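Local coordinates for sepf-like protein (Archaeoglobus fulgidus, PDB 3ZIE) that probably acts in cell division as a SepF-like protein, SepF being a membrane anchor for the Z ring, at residues 4-9 with 27-32. The protein carries 1 engineered substitution. Numbering follows the deposited sequence.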
ATOM      1  N   ARG B   4       7.130   3.723   2.042  1.00  9.03           N
ATOM      2  CA  ARG B   4       7.148   5.094   1.512  1.00 10.57           C
ATOM      3  C   ARG B   4       6.297   5.227   0.239  1.00 10.30           C
ATOM      4  O   ARG B   4       6.232   4.266  -0.536  1.00  9.70           O
ATOM      5  CB  ARG B   4       8.586   5.521   1.262  1.00 11.55           C
ATOM      6  CG  ARG B   4       8.800   7.068   1.117  1.00 13.47           C
ATOM      7  CD  ARG B   4      10.258   7.433   1.442  1.00 14.68           C
ATOM      8  NE  ARG B   4      10.478   8.811   1.069  1.00 13.25           N
ATOM      9  CZ  ARG B   4      11.626   9.246   0.606  1.00 14.93           C
ATOM     10  NH1 ARG B   4      12.652   8.392   0.457  1.00 12.52           N
ATOM     11  NH2 ARG B   4      11.723  10.540   0.263  1.00 15.66           N
ATOM     12  N   VAL B   5       5.673   6.391   0.031  1.00  8.71           N
ATOM     13  CA  VAL B   5       4.792   6.633  -1.105  1.00  9.25           C
ATOM     14  C   VAL B   5       5.567   7.431  -2.169  1.00 11.25           C
ATOM     15  O   VAL B   5       6.266   8.399  -1.807  1.00 10.07           O
ATOM     16  CB  VAL B   5       3.474   7.309  -0.685  1.00 10.68           C
ATOM     17  CG1 VAL B   5       2.678   7.769  -1.905  1.00  9.88           C
ATOM     18  CG2 VAL B   5       2.603   6.352   0.188  1.00 10.41           C
ATOM     19  N   ALA B   6       5.543   6.994  -3.447  1.00 10.03           N
ATOM     20  CA  ALA B   6       6.212   7.784  -4.537  1.00 11.82           C
ATOM     21  C   ALA B   6       5.156   8.398  -5.456  1.00 12.90           C
ATOM     22  O   ALA B   6       4.182   7.749  -5.758  1.00 14.04           O
ATOM     23  CB  ALA B   6       7.158   6.902  -5.375  1.00 10.90           C
ATOM     24  N   GLU B   7       5.342   9.664  -5.853  1.00 14.10           N
ATOM     25  CA  GLU B   7       4.474  10.335  -6.830  1.00 13.29           C
ATOM     26  C   GLU B   7       5.260  10.310  -8.123  1.00 13.31           C
ATOM     27  O   GLU B   7       6.258  11.046  -8.255  1.00 13.82           O
ATOM     28  CB  GLU B   7       4.219  11.779  -6.388  1.00 14.92           C
ATOM     29  CG  GLU B   7       3.308  11.863  -5.157  1.00 17.24           C
ATOM     30  CD  GLU B   7       1.907  11.201  -5.299  1.00 19.90           C
ATOM     31  OE1 GLU B   7       1.334  11.087  -6.406  1.00 22.25           O
ATOM     32  OE2 GLU B   7       1.317  10.797  -4.274  1.00 21.09           O
ATOM     33  N   VAL B   8       4.931   9.358  -8.994  1.00 12.52           N
ATOM     34  CA  VAL B   8       5.789   9.095 -10.167  1.00 14.14           C
ATOM     35  C   VAL B   8       5.312  10.015 -11.295  1.00 15.08           C
ATOM     36  O   VAL B   8       4.183   9.839 -11.796  1.00 14.93           O
ATOM     37  CB  VAL B   8       5.728   7.597 -10.642  1.00 13.51           C
ATOM     38  CG1 VAL B   8       6.628   7.407 -11.914  1.00 14.82           C
ATOM     39  CG2 VAL B   8       6.188   6.673  -9.515  1.00 12.75           C
ATOM     40  N   THR B   9       6.153  10.975 -11.663  1.00 16.63           N
ATOM     41  CA  THR B   9       5.796  11.925 -12.744  1.00 18.19           C
ATOM     42  C   THR B   9       6.675  11.807 -14.003  1.00 19.59           C
ATOM     43  O   THR B   9       6.530  12.605 -14.949  1.00 20.02           O
ATOM     44  CB  THR B   9       5.893  13.377 -12.234  1.00 18.40           C
ATOM     45  OG1 THR B   9       7.140  13.542 -11.546  1.00 20.62           O
ATOM     46  CG2 THR B   9       4.732  13.650 -11.279  1.00 18.24           C
ATOM     47  N   VAL B  27       7.698   0.314  -1.232  1.00  6.67           N
ATOM     48  CA  VAL B  27       7.281   1.533  -1.918  1.00  7.01           C
ATOM     49  C   VAL B  27       5.926   1.324  -2.564  1.00  7.62           C
ATOM     50  O   VAL B  27       5.714   0.304  -3.258  1.00  7.26           O
ATOM     51  CB  VAL B  27       8.267   1.942  -3.028  1.00  7.72           C
ATOM     52  CG1 VAL B  27       7.745   3.183  -3.788  1.00  8.65           C
ATOM     53  CG2 VAL B  27       9.657   2.189  -2.450  1.00  7.84           C
ATOM     54  N   VAL B  28       5.013   2.264  -2.318  1.00  7.09           N
ATOM     55  CA  VAL B  28       3.739   2.293  -3.017  1.00  8.42           C
ATOM     56  C   VAL B  28       3.865   3.482  -3.979  1.00  9.85           C
ATOM     57  O   VAL B  28       4.054   4.637  -3.578  1.00 10.58           O
ATOM     58  CB  VAL B  28       2.540   2.423  -2.063  1.00  8.99           C
ATOM     59  CG1 VAL B  28       1.159   2.441  -2.878  1.00 10.42           C
ATOM     60  CG2 VAL B  28       2.500   1.223  -1.106  1.00  8.78           C
ATOM     61  N   ALA B  29       3.845   3.196  -5.276  1.00 11.06           N
ATOM     62  CA  ALA B  29       4.074   4.249  -6.291  1.00 12.40           C
ATOM     63  C   ALA B  29       2.779   4.684  -6.964  1.00 13.33           C
ATOM     64  O   ALA B  29       1.984   3.836  -7.455  1.00 13.86           O
ATOM     65  CB  ALA B  29       5.093   3.736  -7.321  1.00 12.36           C
ATOM     66  N   ASP B  30       2.547   6.010  -6.989  1.00 13.53           N
ATOM     67  CA  ASP B  30       1.395   6.560  -7.670  1.00 13.05           C
ATOM     68  C   ASP B  30       1.819   6.810  -9.096  1.00 12.33           C
ATOM     69  O   ASP B  30       2.756   7.577  -9.308  1.00 12.46           O
ATOM     70  CB  ASP B  30       0.975   7.887  -7.020  1.00 14.56           C
ATOM     71  CG  ASP B  30      -0.325   8.439  -7.601  1.00 18.13           C
ATOM     72  OD1 ASP B  30      -0.875   7.865  -8.549  1.00 20.70           O
ATOM     73  OD2 ASP B  30      -0.855   9.453  -7.078  1.00 23.96           O
ATOM     74  N   ILE B  31       1.176   6.134 -10.053  1.00 12.86           N
ATOM     75  CA  ILE B  31       1.503   6.352 -11.479  1.00 12.59           C
ATOM     76  C   ILE B  31       0.408   7.113 -12.248  1.00 13.28           C
ATOM     77  O   ILE B  31       0.471   7.163 -13.503  1.00 12.01           O
ATOM     78  CB  ILE B  31       1.789   4.991 -12.248  1.00 13.16           C
ATOM     79  CG1 ILE B  31       0.557   4.066 -12.114  1.00 15.43           C
ATOM     80  CG2 ILE B  31       3.228   4.474 -11.814  1.00 13.00           C
ATOM     81  CD1 ILE B  31       0.542   2.743 -12.832  1.00 18.98           C
ATOM     82  N   ALA B  32      -0.575   7.680 -11.519  1.00 12.86           N
ATOM     83  CA  ALA B  32      -1.732   8.337 -12.160  1.00 13.78           C
ATOM     84  C   ALA B  32      -1.310   9.319 -13.221  1.00 14.93           C
ATOM     85  O   ALA B  32      -1.945   9.409 -14.297  1.00 14.87           O
ATOM     86  CB  ALA B  32      -2.594   9.085 -11.079  1.00 14.33           C
TER
HETATM   87  O   HOH W   1       1.573   9.901 -10.611  1.00 19.17           O
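Two neighbouring parallel strands of a beta-alpha-beta unit meet where A6 lies between V28 and D30, its N-H bonded to V28 O (2.8 Å) and its O taking the N-H of D30 (2.7 Å, 176° at the hydrogen). V28 N to R4 O and V8 N to D30 O extend the same alternation, and the axes of 4-7 and 27-30 run 22° from parallel, 4.6 Å apart at closest approach. V27 CA also directs its hydrogen at R4 O (3.2 Å), so that carbonyl is approached by two groups. Strand 2-7 runs through helix 14-22 into strand 26-30, the crossover of the unit. The helix packs on the face bearing R4, A6, V27 and A29, where I17 touches A6 and V27, and also V8 just past the strand, whose CG2 lies 3.8 Å from A29 CB. A6 CB meets V27 CG1. The other face carries V5, V28, E7 and D30. There E7, bent at chi2 (-58°), brings OE1 to 2.8 Å from D30 OD2; like charges this close would probably repel unless one carboxylate is protonated or a nearby charge such as K80 of the second subunit eases the clash. D30 OD1 accepts the N-H of A32 from above its carboxylate plane, forming an Asx turn. A water donates to V8 O and to D30 O, the carbonyl that also accepts V8 N. Strand 2-7 is outermost within the chain, but R4 and A6 pair in parallel with a strand of the second subunit, continuing the sheet across the interface; R4 also forms a salt bridge to E20.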